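Local coordinates for SusD superfamily protein (Bacteroides thetaiotaomicron, PDB 3MCX) that is of unknown function but belongs to the SusD family of outer-membrane proteins, whose members typically help capture glycans, and binds zinc ions in the crystal, at residues Pro70-Asn75 / Ser436-Thr441; Gly141-Asn146 / Leu455-Pro460; Ser254-Glu259 / Asn350-Arg355. All blocks are in the same frame, centred on the assembly; numbering follows the deposited sequence.

Overall arrangement
Contacts 1 and 2 are neighbours, while contact 3 stands apart from both, across the centre of the chain. The centres of contacts 1 and 2 are about 19 Å apart, and they meet directly: Tyr71 CE1 lies 4.0 Å from Leu459 CD1. Their segments alternate along the sequence, which joins two early parts of the chain, a helix end and the loop after helix 115-140, to two late loops. Contact 3, the small two-stranded sheet, has its centre about 29 Å from that of contact 1 and about 27 Å from that of contact 2. Its Glu255 side chain lies about 12 Å from a bound zinc ion, whereas contacts 1 and 2 lie away from the metal sites.

Contact 1: residues Pro70-Asn75 / Ser436-Thr441; sequences PYYEYN and SWHLET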
ATOM      1  N   PRO A  70     -12.661  12.766  -1.833  1.00  5.82           N
ATOM      2  CA  PRO A  70     -11.702  13.865  -1.940  1.00  5.96           C
ATOM      3  C   PRO A  70     -10.346  13.453  -2.492  1.00  5.89           C
ATOM      4  O   PRO A  70      -9.671  14.281  -3.116  1.00  5.71           O
ATOM      5  CB  PRO A  70     -11.581  14.347  -0.490  1.00  5.47           C
ATOM      6  CG  PRO A  70     -12.921  13.958   0.158  1.00  5.84           C
ATOM      7  CD  PRO A  70     -13.172  12.619  -0.449  1.00  5.82           C
ATOM      8  N   TYR A  71      -9.913  12.216  -2.235  1.00  5.96           N
ATOM      9  CA  TYR A  71      -8.722  11.665  -2.875  1.00  5.51           C
ATOM     10  C   TYR A  71      -8.954  11.442  -4.378  1.00  6.27           C
ATOM     11  O   TYR A  71      -8.182  11.898  -5.240  1.00  6.54           O
ATOM     12  CB  TYR A  71      -8.341  10.355  -2.253  1.00  6.30           C
ATOM     13  CG  TYR A  71      -7.856  10.386  -0.820  1.00  6.22           C
ATOM     14  CD1 TYR A  71      -7.085  11.405  -0.307  1.00  6.34           C
ATOM     15  CD2 TYR A  71      -8.084   9.305  -0.005  1.00  7.63           C
ATOM     16  CE1 TYR A  71      -6.590  11.352   1.009  1.00  6.04           C
ATOM     17  CE2 TYR A  71      -7.592   9.240   1.320  1.00  6.71           C
ATOM     18  CZ  TYR A  71      -6.844  10.246   1.806  1.00  6.74           C
ATOM     19  OH  TYR A  71      -6.402  10.157   3.094  1.00  7.05           O
ATOM     20  N   TYR A  72     -10.000  10.707  -4.679  1.00  6.35           N
ATOM     21  CA  TYR A  72     -10.346  10.344  -6.064  1.00  5.64           C
ATOM     22  C   TYR A  72     -10.488  11.555  -6.962  1.00  6.56           C
ATOM     23  O   TYR A  72     -10.080  11.516  -8.131  1.00  6.99           O
ATOM     24  CB  TYR A  72     -11.637   9.540  -6.003  1.00  6.62           C
ATOM     25  CG  TYR A  72     -12.335   9.254  -7.318  1.00  5.82           C
ATOM     26  CD1 TYR A  72     -11.783   8.399  -8.266  1.00  6.10           C
ATOM     27  CD2 TYR A  72     -13.553   9.816  -7.589  1.00  5.33           C
ATOM     28  CE1 TYR A  72     -12.458   8.137  -9.446  1.00  6.15           C
ATOM     29  CE2 TYR A  72     -14.244   9.536  -8.752  1.00  6.89           C
ATOM     30  CZ  TYR A  72     -13.694   8.703  -9.673  1.00  6.03           C
ATOM     31  OH  TYR A  72     -14.394   8.422 -10.833  1.00  6.25           O
ATOM     32  N   GLU A  73     -11.098  12.624  -6.449  1.00  5.36           N
ATOM     33  CA  GLU A  73     -11.355  13.861  -7.185  1.00  5.41           C
ATOM     34  C   GLU A  73     -10.178  14.851  -7.151  1.00  5.31           C
ATOM     35  O   GLU A  73     -10.269  15.921  -7.742  1.00  5.61           O
ATOM     36  CB  GLU A  73     -12.599  14.549  -6.608  1.00  6.03           C
ATOM     37  CG  GLU A  73     -13.852  13.699  -6.800  1.00  6.62           C
ATOM     38  CD  GLU A  73     -15.043  14.157  -5.981  1.00  6.99           C
ATOM     39  OE1 GLU A  73     -14.976  15.165  -5.252  1.00  7.03           O
ATOM     40  OE2 GLU A  73     -16.095  13.453  -6.083  1.00  7.20           O
ATOM     41  N   TYR A  74      -9.107  14.518  -6.422  1.00  5.97           N
ATOM     42  CA  TYR A  74      -7.933  15.417  -6.340  1.00  5.94           C
ATOM     43  C   TYR A  74      -8.306  16.808  -5.887  1.00  6.67           C
ATOM     44  O   TYR A  74      -7.772  17.820  -6.338  1.00  6.44           O
ATOM     45  CB  TYR A  74      -7.173  15.420  -7.681  1.00  5.63           C
ATOM     46  CG  TYR A  74      -6.336  14.168  -7.907  1.00  6.05           C
ATOM     47  CD1 TYR A  74      -6.906  12.970  -8.309  1.00  5.61           C
ATOM     48  CD2 TYR A  74      -4.962  14.224  -7.785  1.00  7.70           C
ATOM     49  CE1 TYR A  74      -6.133  11.844  -8.503  1.00  6.90           C
ATOM     50  CE2 TYR A  74      -4.193  13.124  -7.996  1.00  6.28           C
ATOM     51  CZ  TYR A  74      -4.771  11.921  -8.370  1.00  6.71           C
ATOM     52  OH  TYR A  74      -3.988  10.799  -8.569  1.00  7.40           O
ATOM     53  N   ASN A  75      -9.220  16.888  -4.925  1.00  5.40           N
ATOM     54  CA  ASN A  75      -9.652  18.174  -4.402  1.00  5.81           C
ATOM     55  C   ASN A  75      -9.568  18.294  -2.862  1.00  5.42           C
ATOM     56  O   ASN A  75      -9.979  19.305  -2.300  1.00  6.47           O
ATOM     57  CB  ASN A  75     -11.044  18.548  -4.916  1.00  5.56           C
ATOM     58  CG  ASN A  75     -12.108  17.576  -4.503  1.00  5.47           C
ATOM     59  OD1 ASN A  75     -11.920  16.830  -3.551  1.00  6.94           O
ATOM     60  ND2 ASN A  75     -13.213  17.549  -5.240  1.00  6.36           N
ATOM     61  N   SER A 436     -16.711   4.849 -18.534  1.00  6.86           N
ATOM     62  CA  SER A 436     -17.972   5.566 -18.679  1.00  7.92           C
ATOM     63  C   SER A 436     -18.740   5.821 -17.382  1.00  7.84           C
ATOM     64  O   SER A 436     -19.681   6.636 -17.408  1.00 10.82           O
ATOM     65  CB  SER A 436     -18.893   4.873 -19.696  1.00  8.25           C
ATOM     66  OG  SER A 436     -19.353   3.651 -19.190  1.00 12.31           O
ATOM     67  N   TRP A 437     -18.398   5.134 -16.293  1.00  6.53           N
ATOM     68  CA  TRP A 437     -19.039   5.429 -15.019  1.00  5.71           C
ATOM     69  C   TRP A 437     -18.185   6.144 -14.003  1.00  6.10           C
ATOM     70  O   TRP A 437     -18.579   6.268 -12.853  1.00  6.37           O
ATOM     71  CB  TRP A 437     -19.754   4.215 -14.422  1.00  6.18           C
ATOM     72  CG  TRP A 437     -18.933   2.947 -14.196  1.00  4.48           C
ATOM     73  CD1 TRP A 437     -18.211   2.623 -13.107  1.00  6.07           C
ATOM     74  CD2 TRP A 437     -18.844   1.817 -15.085  1.00  4.51           C
ATOM     75  NE1 TRP A 437     -17.652   1.379 -13.248  1.00  6.06           N
ATOM     76  CE2 TRP A 437     -18.008   0.871 -14.464  1.00  4.71           C
ATOM     77  CE3 TRP A 437     -19.395   1.517 -16.341  1.00  6.04           C
ATOM     78  CZ2 TRP A 437     -17.731  -0.368 -15.037  1.00  6.99           C
ATOM     79  CZ3 TRP A 437     -19.104   0.289 -16.924  1.00  5.61           C
ATOM     80  CH2 TRP A 437     -18.279  -0.634 -16.273  1.00  5.46           C
ATOM     81  N   HIS A 438     -17.036   6.681 -14.407  1.00  5.60           N
ATOM     82  CA  HIS A 438     -16.370   7.618 -13.543  1.00  5.73           C
ATOM     83  C   HIS A 438     -17.318   8.745 -13.204  1.00  5.85           C
ATOM     84  O   HIS A 438     -18.199   9.149 -13.995  1.00  6.62           O
ATOM     85  CB  HIS A 438     -15.095   8.132 -14.195  1.00  4.88           C
ATOM     86  CG  HIS A 438     -13.946   7.185 -14.046  1.00  5.82           C
ATOM     87  ND1 HIS A 438     -13.274   6.999 -12.850  1.00  6.30           N
ATOM     88  CD2 HIS A 438     -13.352   6.361 -14.947  1.00  6.84           C
ATOM     89  CE1 HIS A 438     -12.325   6.089 -13.016  1.00  5.89           C
ATOM     90  NE2 HIS A 438     -12.338   5.703 -14.293  1.00  4.97           N
ATOM     91  N   LEU A 439     -17.108   9.298 -12.014  1.00  5.62           N
ATOM     92  CA  LEU A 439     -18.045  10.294 -11.534  1.00  5.83           C
ATOM     93  C   LEU A 439     -17.927  11.609 -12.289  1.00  6.22           C
ATOM     94  O   LEU A 439     -16.829  12.009 -12.682  1.00  6.32           O
ATOM     95  CB  LEU A 439     -17.856  10.563 -10.054  1.00  6.07           C
ATOM     96  CG  LEU A 439     -18.011   9.346  -9.185  1.00  6.97           C
ATOM     97  CD1 LEU A 439     -18.013   9.749  -7.664  1.00  5.96           C
ATOM     98  CD2 LEU A 439     -19.219   8.495  -9.543  1.00  7.77           C
ATOM     99  N   GLU A 440     -19.037  12.325 -12.406  1.00  6.26           N
ATOM    100  CA  GLU A 440     -19.042  13.613 -13.082  1.00  6.94           C
ATOM    101  C   GLU A 440     -18.218  14.657 -12.334  1.00  6.63           C
ATOM    102  O   GLU A 440     -17.780  15.646 -12.905  1.00  6.91           O
ATOM    103  CB  GLU A 440     -20.465  14.124 -13.320  1.00  7.77           C
ATOM    104  CG  GLU A 440     -21.276  13.290 -14.332  1.00 11.37           C
ATOM    105  CD  GLU A 440     -20.606  13.152 -15.689  1.00 18.78           C
ATOM    106  OE1 GLU A 440     -20.145  14.189 -16.209  1.00 17.44           O
ATOM    107  OE2 GLU A 440     -20.565  12.005 -16.223  1.00 21.90           O
ATOM    108  N   THR A 441     -18.023  14.469 -11.043  1.00  5.84           N
ATOM    109  CA  THR A 441     -17.187  15.394 -10.286  1.00  6.32           C
ATOM    110  C   THR A 441     -15.752  15.504 -10.812  1.00  7.52           C
ATOM    111  O   THR A 441     -15.089  16.519 -10.558  1.00  7.44           O
ATOM    112  CB  THR A 441     -17.113  14.975  -8.799  1.00  6.81           C
ATOM    113  OG1 THR A 441     -16.794  13.580  -8.712  1.00  7.44           O
ATOM    114  CG2 THR A 441     -18.435  15.286  -8.078  1.00  6.09           C
TER
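The phenol oxygen of Tyr72 is gripped by two consecutive residues of one loop: its OH lies 2.7 Å from His438 ND1, and the backbone amide of Leu439 donates to the same OH from 3.1 Å along a nearly straight path (164°). The two rings meet rim to rim, their planes only 16° apart, with ND1 near the plane of the tyrosine ring. On its far side the imidazole is tied by NE2 to Asp296, which helps fix its rotation. Leu439 adds an apolar touch, its CG packing 3.8 Å from Tyr72 CE2.

The tyrosine ends the short helix 69-72. The chain leaves that helix at Tyr74 in a Schellman motif, with positive phi and with Tyr74 N and Asn75 N bonding back to Tyr71 O and Pro70 O. Tyr72 CG stands anti to its own nitrogen (chi1 170°), which sends the ring out toward the loop that leads into helix 441-444. One residue on, the Glu73 carboxylate takes a bond from the far end of that loop: Thr441 OG1 donates to Glu73 OE2 over 2.7 Å, approaching from well above the carboxylate plane. Thr61 OG1 is a second partner of OE2, while Asn75 ND2 reaches OE1 at 3.0 Å.

Contact 2: residues Gly141-Asn146 / Leu455-Pro460; sequences GMPYTN and LRIALP
Gly141 and Ala458 bring the two backbones to 4.9 Å between their CA atoms, yet no hydrogen bond spans the gap. With no side chain at the glycine, the Ala458 methyl comes up to the main chain itself, CB lying 3.9 Å from Gly141 C.

The next residue makes the largest single contribution. Met142, present as selenomethionine, is bent at both chi2 (-63°) and chi3 (-67°), and this curled chain lays its selenium against the end of the 3-10 turn formed by residues 455-457. There SE sits 3.8 Å from Ala458 CB and equally close to Ala458 N, with Leu455 O at 4.0 Å. The selenium thus rests beside both ends of the weak Ala458 N to Leu455 O bond that closes the turn. Ile457 flanks it through CB. Further along, Pro143 CD meets Ile457 CG2 at 3.9 Å, the proline and isoleucine side chains crossing at about a right angle; both also touch Leu425 of helix 420-426. Ile457 has two conformers, so its contacts are certain for one only.

In the fold, this contact places the exit of the long helix 115-140 against the loop that precedes helix 463-468. Backbone bonding between Leu459 and Leu139 continues the join, and the Leu459 side chain packs on that same helix. Arg52 binds Arg456 O from outside the two segments.

Because side-chain carbon, selenium and backbone atoms meet without a hydrogen bond between the two segments, the hold across them is one of shape and dispersion; a directional tie comes from the neighbouring Leu459-Leu139 backbone bonding, which probably does more to set the spacing.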
ATOM      1  N   GLY A 141       4.525  14.163  -0.427  1.00  7.01           N
ATOM      2  CA  GLY A 141       5.672  14.630  -1.223  1.00  6.81           C
ATOM      3  C   GLY A 141       5.503  14.202  -2.665  1.00  6.62           C
ATOM      4  O   GLY A 141       4.927  13.152  -2.960  1.00  7.46           O
HETATM    5  N   MSE A 142       6.015  15.021  -3.577  1.00  6.31           N
HETATM    6  CA  MSE A 142       6.019  14.650  -4.994  1.00  6.55           C
HETATM    7  C   MSE A 142       6.909  13.418  -5.192  1.00  6.13           C
HETATM    8  O   MSE A 142       7.844  13.191  -4.432  1.00  6.98           O
HETATM    9  CB  MSE A 142       6.536  15.810  -5.848  1.00  6.31           C
HETATM   10  CG  MSE A 142       5.630  17.035  -5.840  1.00  5.47           C
HETATM   11 SE   MSE A 142       3.868  16.797  -6.565  0.75  5.02          SE
HETATM   12  CE  MSE A 142       4.277  16.488  -8.451  1.00  6.30           C
ATOM     13  N   PRO A 143       6.636  12.632  -6.234  1.00  6.03           N
ATOM     14  CA  PRO A 143       7.374  11.399  -6.436  1.00  6.42           C
ATOM     15  C   PRO A 143       8.881  11.629  -6.564  1.00  5.68           C
ATOM     16  O   PRO A 143       9.337  12.520  -7.266  1.00  6.06           O
ATOM     17  CB  PRO A 143       6.803  10.833  -7.748  1.00  7.55           C
ATOM     18  CG  PRO A 143       5.552  11.529  -7.956  1.00  8.43           C
ATOM     19  CD  PRO A 143       5.570  12.807  -7.229  1.00  6.80           C
ATOM     20  N   TYR A 144       9.606  10.763  -5.847  1.00  6.50           N
ATOM     21  CA  TYR A 144      11.070  10.844  -5.861  1.00  5.60           C
ATOM     22  C   TYR A 144      11.625  10.947  -7.284  1.00  6.66           C
ATOM     23  O   TYR A 144      12.536  11.728  -7.562  1.00  6.32           O
ATOM     24  CB  TYR A 144      11.672   9.630  -5.145  1.00  6.01           C
ATOM     25  CG  TYR A 144      13.176   9.576  -5.051  1.00  6.51           C
ATOM     26  CD1 TYR A 144      13.934   9.233  -6.151  1.00  6.19           C
ATOM     27  CD2 TYR A 144      13.839   9.842  -3.858  1.00  8.73           C
ATOM     28  CE1 TYR A 144      15.313   9.180  -6.102  1.00  7.72           C
ATOM     29  CE2 TYR A 144      15.221   9.781  -3.790  1.00  7.47           C
ATOM     30  CZ  TYR A 144      15.946   9.472  -4.916  1.00  8.48           C
ATOM     31  OH  TYR A 144      17.335   9.402  -4.891  1.00  9.84           O
ATOM     32  N   THR A 145      11.099  10.109  -8.170  1.00  6.26           N
ATOM     33  CA  THR A 145      11.672   9.997  -9.509  1.00  7.50           C
ATOM     34  C   THR A 145      11.408  11.183 -10.409  1.00  7.32           C
ATOM     35  O   THR A 145      11.984  11.285 -11.490  1.00  6.50           O
ATOM     36  CB  THR A 145      11.201   8.696 -10.206  1.00  7.36           C
ATOM     37  OG1 THR A 145       9.787   8.585 -10.092  1.00  7.50           O
ATOM     38  CG2 THR A 145      11.848   7.471  -9.559  1.00  7.81           C
ATOM     39  N   ASN A 146      10.565  12.116  -9.992  1.00  7.40           N
ATOM     40  CA  ASN A 146      10.415  13.348 -10.763  1.00  7.29           C
ATOM     41  C   ASN A 146      11.693  14.197 -10.776  1.00  7.45           C
ATOM     42  O   ASN A 146      11.914  14.949 -11.715  1.00  7.74           O
ATOM     43  CB  ASN A 146       9.259  14.217 -10.236  1.00  8.36           C
ATOM     44  CG  ASN A 146       7.884  13.711 -10.613  1.00  9.49           C
ATOM     45  OD1 ASN A 146       7.733  12.616 -11.170  1.00 10.39           O
ATOM     46  ND2 ASN A 146       6.870  14.526 -10.328  1.00  8.05           N
ATOM     47  N   LEU A 455       0.802  19.182  -9.334  1.00  6.15           N
ATOM     48  CA  LEU A 455       1.023  19.620  -7.945  1.00  6.30           C
ATOM     49  C   LEU A 455       0.088  18.891  -7.009  1.00  6.77           C
ATOM     50  O   LEU A 455       0.454  18.699  -5.844  1.00  5.82           O
ATOM     51  CB  LEU A 455       0.884  21.130  -7.777  1.00  6.74           C
ATOM     52  CG  LEU A 455       1.778  22.008  -8.624  1.00  9.25           C
ATOM     53  CD1 LEU A 455       1.460  23.466  -8.383  1.00  9.82           C
ATOM     54  CD2 LEU A 455       3.211  21.647  -8.328  1.00 12.25           C
ATOM     55  N   ARG A 456      -1.104  18.497  -7.474  1.00  6.61           N
ATOM     56  CA  ARG A 456      -2.072  17.860  -6.578  1.00  6.75           C
ATOM     57  C   ARG A 456      -1.720  16.427  -6.164  1.00  6.94           C
ATOM     58  O   ARG A 456      -2.380  15.857  -5.287  1.00  7.62           O
ATOM     59  CB  ARG A 456      -3.476  17.917  -7.198  1.00  6.56           C
ATOM     60  CG  ARG A 456      -3.959  19.321  -7.457  1.00  5.97           C
ATOM     61  CD  ARG A 456      -5.198  19.356  -8.329  1.00  6.70           C
ATOM     62  NE  ARG A 456      -4.920  18.786  -9.631  1.00  6.84           N
ATOM     63  CZ  ARG A 456      -5.854  18.483 -10.515  1.00  9.46           C
ATOM     64  NH1 ARG A 456      -7.141  18.704 -10.223  1.00  8.31           N
ATOM     65  NH2 ARG A 456      -5.510  17.985 -11.708  1.00  9.63           N
ATOM     66  N   ILE A 457      -0.692  15.828  -6.773  1.00  6.49           N
ATOM     67  CA  ILE A 457      -0.231  14.520  -6.344  0.50  6.78           C
ATOM     68  C   ILE A 457       0.226  14.544  -4.900  1.00  7.27           C
ATOM     69  O   ILE A 457      -0.021  13.582  -4.178  1.00  8.10           O
ATOM     70  CB  ILE A 457       0.904  13.970  -7.222  0.50  6.46           C
ATOM     71  CG1 ILE A 457       0.324  13.414  -8.530  0.50  7.22           C
ATOM     72  CG2 ILE A 457       1.749  12.915  -6.459  0.50  7.18           C
ATOM     73  CD1 ILE A 457       1.297  13.537  -9.681  0.50  5.14           C
ATOM     74  N   ALA A 458       0.925  15.611  -4.484  1.00  6.75           N
ATOM     75  CA  ALA A 458       1.334  15.780  -3.098  1.00  6.93           C
ATOM     76  C   ALA A 458       0.133  16.319  -2.320  1.00  6.60           C
ATOM     77  O   ALA A 458      -0.329  17.438  -2.575  1.00  7.86           O
ATOM     78  CB  ALA A 458       2.535  16.705  -2.998  1.00  6.33           C
ATOM     79  N   LEU A 459      -0.331  15.502  -1.382  1.00  7.05           N
ATOM     80  CA  LEU A 459      -1.450  15.915  -0.530  1.00  6.91           C
ATOM     81  C   LEU A 459      -1.077  17.139   0.259  1.00  6.45           C
ATOM     82  O   LEU A 459       0.085  17.346   0.592  1.00  6.37           O
ATOM     83  CB  LEU A 459      -1.846  14.792   0.424  1.00  7.61           C
ATOM     84  CG  LEU A 459      -2.457  13.548  -0.218  1.00  7.63           C
ATOM     85  CD1 LEU A 459      -2.757  12.534   0.857  1.00  7.87           C
ATOM     86  CD2 LEU A 459      -3.735  13.893  -0.958  1.00  8.63           C
ATOM     87  N   PRO A 460      -2.057  17.972   0.611  1.00  5.48           N
ATOM     88  CA  PRO A 460      -1.732  19.093   1.463  1.00  5.89           C
ATOM     89  C   PRO A 460      -1.290  18.653   2.855  1.00  6.27           C
ATOM     90  O   PRO A 460      -1.858  17.738   3.409  1.00  6.59           O
ATOM     91  CB  PRO A 460      -3.037  19.900   1.539  1.00  6.27           C
ATOM     92  CG  PRO A 460      -4.064  18.876   1.297  1.00  7.27           C
ATOM     93  CD  PRO A 460      -3.504  17.842   0.383  1.00  6.72           C
TER

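Contact 3: residues Ser254-Glu259 / Asn350-Arg355; sequences SESLFE and NICIIR
Glu255 and Arg355 are joined by a salt bridge, NH1 donating to OE1 over 2.8 Å from above the carboxylate plane. Both ends have further partners: OE1 also meets Ser357 and OE2 meets Arg388, while the guanidinium is bound by Glu413 and Glu417. The second carboxylate, that of Glu259, is held by three donors. Asn350 ND2 lies 2.8 Å from its OE2, on the anti lone pair and in the amide plane; Phe252 N also binds OE2, and Ser256 OG, in the conformer described, donates to OE1 over 2.7 Å. A leucine at Glu259 would probably leave the Asn350 amide and the Ser256 hydroxyl without their carboxylate partner in a buried setting.

Between these groups the strands pair antiparallel through two successive classic beta bulges. Leu257 N and, weakly, Phe258 N share Ile354 O; Ile353 N reaches Phe258 O at 2.8 Å, with Ile354 N a weak second donor. On the Phe258 side, Ile353 CG1 lies over one ring face, 4.1 Å from the centroid, in a CH-pi contact made as the two side chains run side by side. Leu257 and Ile354 pack on Ala206 of helix 201-214.

Buried charges are therefore met by opposite charges or by several donors, and the Glu255 carboxylate, with Arg355 at OE1 and Arg388 at OE2, is likely to stay ionised.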
ATOM      1  N   SER A 254      -0.042 -18.440   1.398  1.00  7.52           N
ATOM      2  CA  SER A 254       1.345 -18.718   1.050  1.00  7.10           C
ATOM      3  C   SER A 254       2.125 -17.579   0.399  1.00  7.09           C
ATOM      4  O   SER A 254       3.353 -17.626   0.409  1.00  7.92           O
ATOM      5  CB  SER A 254       1.435 -19.971   0.166  1.00  7.95           C
ATOM      6  OG  SER A 254       0.894 -19.735  -1.125  1.00  9.11           O
ATOM      7  N   GLU A 255       1.455 -16.580  -0.156  1.00  7.19           N
ATOM      8  CA  GLU A 255       2.179 -15.457  -0.716  1.00  7.05           C
ATOM      9  C   GLU A 255       2.426 -14.354   0.300  1.00  8.06           C
ATOM     10  O   GLU A 255       3.240 -13.469   0.060  1.00  7.60           O
ATOM     11  CB  GLU A 255       1.422 -14.836  -1.896  1.00  7.42           C
ATOM     12  CG  GLU A 255       1.374 -15.671  -3.172  1.00  7.20           C
ATOM     13  CD  GLU A 255       1.071 -14.835  -4.429  1.00  7.27           C
ATOM     14  OE1 GLU A 255       1.146 -13.567  -4.395  1.00  7.40           O
ATOM     15  OE2 GLU A 255       0.760 -15.477  -5.453  1.00  6.80           O
ATOM     16  N   SER A 256       1.686 -14.354   1.410  1.00  8.04           N
ATOM     17  CA  SER A 256       1.702 -13.219   2.337  0.70  8.05           C
ATOM     18  C   SER A 256       3.030 -13.095   3.060  1.00  8.43           C
ATOM     19  O   SER A 256       3.436 -14.048   3.742  1.00  9.10           O
ATOM     20  CB  SER A 256       0.599 -13.407   3.377  0.70  8.62           C
ATOM     21  OG  SER A 256       0.587 -12.292   4.238  0.70  8.05           O
ATOM     22  N   LEU A 257       3.706 -11.957   2.911  1.00  7.50           N
ATOM     23  CA  LEU A 257       5.012 -11.771   3.547  1.00  8.11           C
ATOM     24  C   LEU A 257       4.909 -10.975   4.848  1.00  9.20           C
ATOM     25  O   LEU A 257       5.639 -11.242   5.797  1.00 11.32           O
ATOM     26  CB  LEU A 257       5.974 -11.114   2.574  1.00  8.22           C
ATOM     27  CG  LEU A 257       6.364 -11.959   1.362  1.00  8.16           C
ATOM     28  CD1 LEU A 257       6.849 -11.053   0.231  1.00  7.91           C
ATOM     29  CD2 LEU A 257       7.462 -12.931   1.716  1.00 10.93           C
ATOM     30  N   PHE A 258       4.029  -9.988   4.880  1.00  8.76           N
ATOM     31  CA  PHE A 258       3.712  -9.237   6.109  1.00  8.75           C
ATOM     32  C   PHE A 258       2.232  -8.918   6.040  1.00  7.52           C
ATOM     33  O   PHE A 258       1.762  -8.329   5.092  1.00  8.65           O
ATOM     34  CB  PHE A 258       4.572  -7.989   6.205  1.00  9.11           C
ATOM     35  CG  PHE A 258       4.221  -7.033   7.343  1.00  8.03           C
ATOM     36  CD1 PHE A 258       3.809  -7.493   8.588  1.00  9.35           C
ATOM     37  CD2 PHE A 258       4.360  -5.676   7.157  1.00  9.77           C
ATOM     38  CE1 PHE A 258       3.509  -6.582   9.616  1.00  8.76           C
ATOM     39  CE2 PHE A 258       4.062  -4.766   8.213  1.00  9.07           C
ATOM     40  CZ  PHE A 258       3.618  -5.236   9.406  1.00  9.13           C
ATOM     41  N   GLU A 259       1.513  -9.339   7.082  1.00  7.24           N
ATOM     42  CA  GLU A 259       0.062  -9.200   7.136  1.00  8.16           C
ATOM     43  C   GLU A 259      -0.340  -8.977   8.590  1.00  7.75           C
ATOM     44  O   GLU A 259       0.086  -9.716   9.473  1.00  8.63           O
ATOM     45  CB  GLU A 259      -0.563 -10.469   6.563  1.00  8.79           C
ATOM     46  CG  GLU A 259      -2.060 -10.618   6.712  1.00  9.25           C
ATOM     47  CD  GLU A 259      -2.507 -11.929   6.059  1.00  8.94           C
ATOM     48  OE1 GLU A 259      -1.993 -12.247   4.956  1.00 11.67           O
ATOM     49  OE2 GLU A 259      -3.319 -12.674   6.632  1.00  7.33           O
ATOM     50  N   ASN A 350      -7.889  -9.949   7.461  1.00  7.05           N
ATOM     51  CA  ASN A 350      -6.540  -9.463   7.752  1.00  7.44           C
ATOM     52  C   ASN A 350      -6.110  -8.406   6.733  1.00  7.99           C
ATOM     53  O   ASN A 350      -6.733  -8.233   5.677  1.00  7.28           O
ATOM     54  CB  ASN A 350      -5.538 -10.608   7.751  1.00  7.43           C
ATOM     55  CG  ASN A 350      -5.504 -11.373   9.049  1.00  7.29           C
ATOM     56  OD1 ASN A 350      -6.307 -11.149   9.975  1.00  6.78           O
ATOM     57  ND2 ASN A 350      -4.599 -12.361   9.107  1.00  7.80           N
ATOM     58  N   ILE A 351      -5.035  -7.703   7.043  1.00  7.22           N
ATOM     59  CA  ILE A 351      -4.485  -6.664   6.188  1.00  7.85           C
ATOM     60  C   ILE A 351      -3.120  -7.117   5.661  1.00  8.31           C
ATOM     61  O   ILE A 351      -2.085  -6.994   6.349  1.00  8.44           O
ATOM     62  CB  ILE A 351      -4.308  -5.314   6.923  1.00  6.71           C
ATOM     63  CG1 ILE A 351      -5.566  -4.923   7.734  1.00  8.92           C
ATOM     64  CG2 ILE A 351      -4.001  -4.260   5.886  1.00  9.10           C
ATOM     65  CD1 ILE A 351      -5.405  -3.543   8.432  1.00 10.09           C
ATOM     66  N   CYS A 352      -3.094  -7.610   4.426  1.00  8.27           N
ATOM     67  CA  CYS A 352      -1.837  -8.003   3.825  1.00  9.38           C
ATOM     68  C   CYS A 352      -1.132  -6.749   3.335  1.00  9.28           C
ATOM     69  O   CYS A 352      -1.696  -5.955   2.545  1.00 11.78           O
ATOM     70  CB  CYS A 352      -2.095  -8.957   2.667  1.00  9.41           C
ATOM     71  SG  CYS A 352      -0.554  -9.486   1.875  1.00 10.97           S
ATOM     72  N   ILE A 353       0.058  -6.505   3.886  1.00  8.13           N
ATOM     73  CA  ILE A 353       0.849  -5.331   3.569  1.00  8.64           C
ATOM     74  C   ILE A 353       1.707  -5.540   2.326  1.00  8.52           C
ATOM     75  O   ILE A 353       1.814  -4.644   1.499  1.00  8.92           O
ATOM     76  CB  ILE A 353       1.723  -4.930   4.786  1.00  8.35           C
ATOM     77  CG1 ILE A 353       0.888  -4.729   6.045  1.00  7.65           C
ATOM     78  CG2 ILE A 353       2.599  -3.669   4.460  1.00  8.05           C
ATOM     79  CD1 ILE A 353      -0.185  -3.651   5.954  1.00  8.58           C
ATOM     80  N   ILE A 354       2.312  -6.721   2.183  1.00  7.98           N
ATOM     81  CA  ILE A 354       3.056  -7.050   0.968  1.00  8.19           C
ATOM     82  C   ILE A 354       3.057  -8.564   0.781  1.00  8.47           C
ATOM     83  O   ILE A 354       3.132  -9.325   1.740  1.00  8.09           O
ATOM     84  CB  ILE A 354       4.491  -6.435   0.984  1.00  8.00           C
ATOM     85  CG1 ILE A 354       5.206  -6.634  -0.350  1.00  7.94           C
ATOM     86  CG2 ILE A 354       5.304  -6.989   2.143  1.00  8.16           C
ATOM     87  CD1 ILE A 354       6.347  -5.625  -0.589  1.00  9.11           C
ATOM     88  N   ARG A 355       2.930  -8.992  -0.467  1.00  8.20           N
ATOM     89  CA  ARG A 355       2.928 -10.407  -0.795  1.00  8.22           C
ATOM     90  C   ARG A 355       3.822 -10.728  -2.001  1.00  8.24           C
ATOM     91  O   ARG A 355       4.290  -9.853  -2.733  1.00  7.53           O
ATOM     92  CB  ARG A 355       1.509 -10.922  -1.001  1.00  9.21           C
ATOM     93  CG  ARG A 355       0.797 -10.375  -2.180  1.00  9.73           C
ATOM     94  CD  ARG A 355      -0.620 -10.947  -2.248  1.00  8.45           C
ATOM     95  NE  ARG A 355      -1.421 -10.322  -3.309  1.00  8.27           N
ATOM     96  CZ  ARG A 355      -1.554 -10.730  -4.579  1.00  8.13           C
ATOM     97  NH1 ARG A 355      -1.072 -11.894  -5.007  1.00  8.35           N
ATOM     98  NH2 ARG A 355      -2.255  -9.997  -5.420  1.00  7.81           N
TER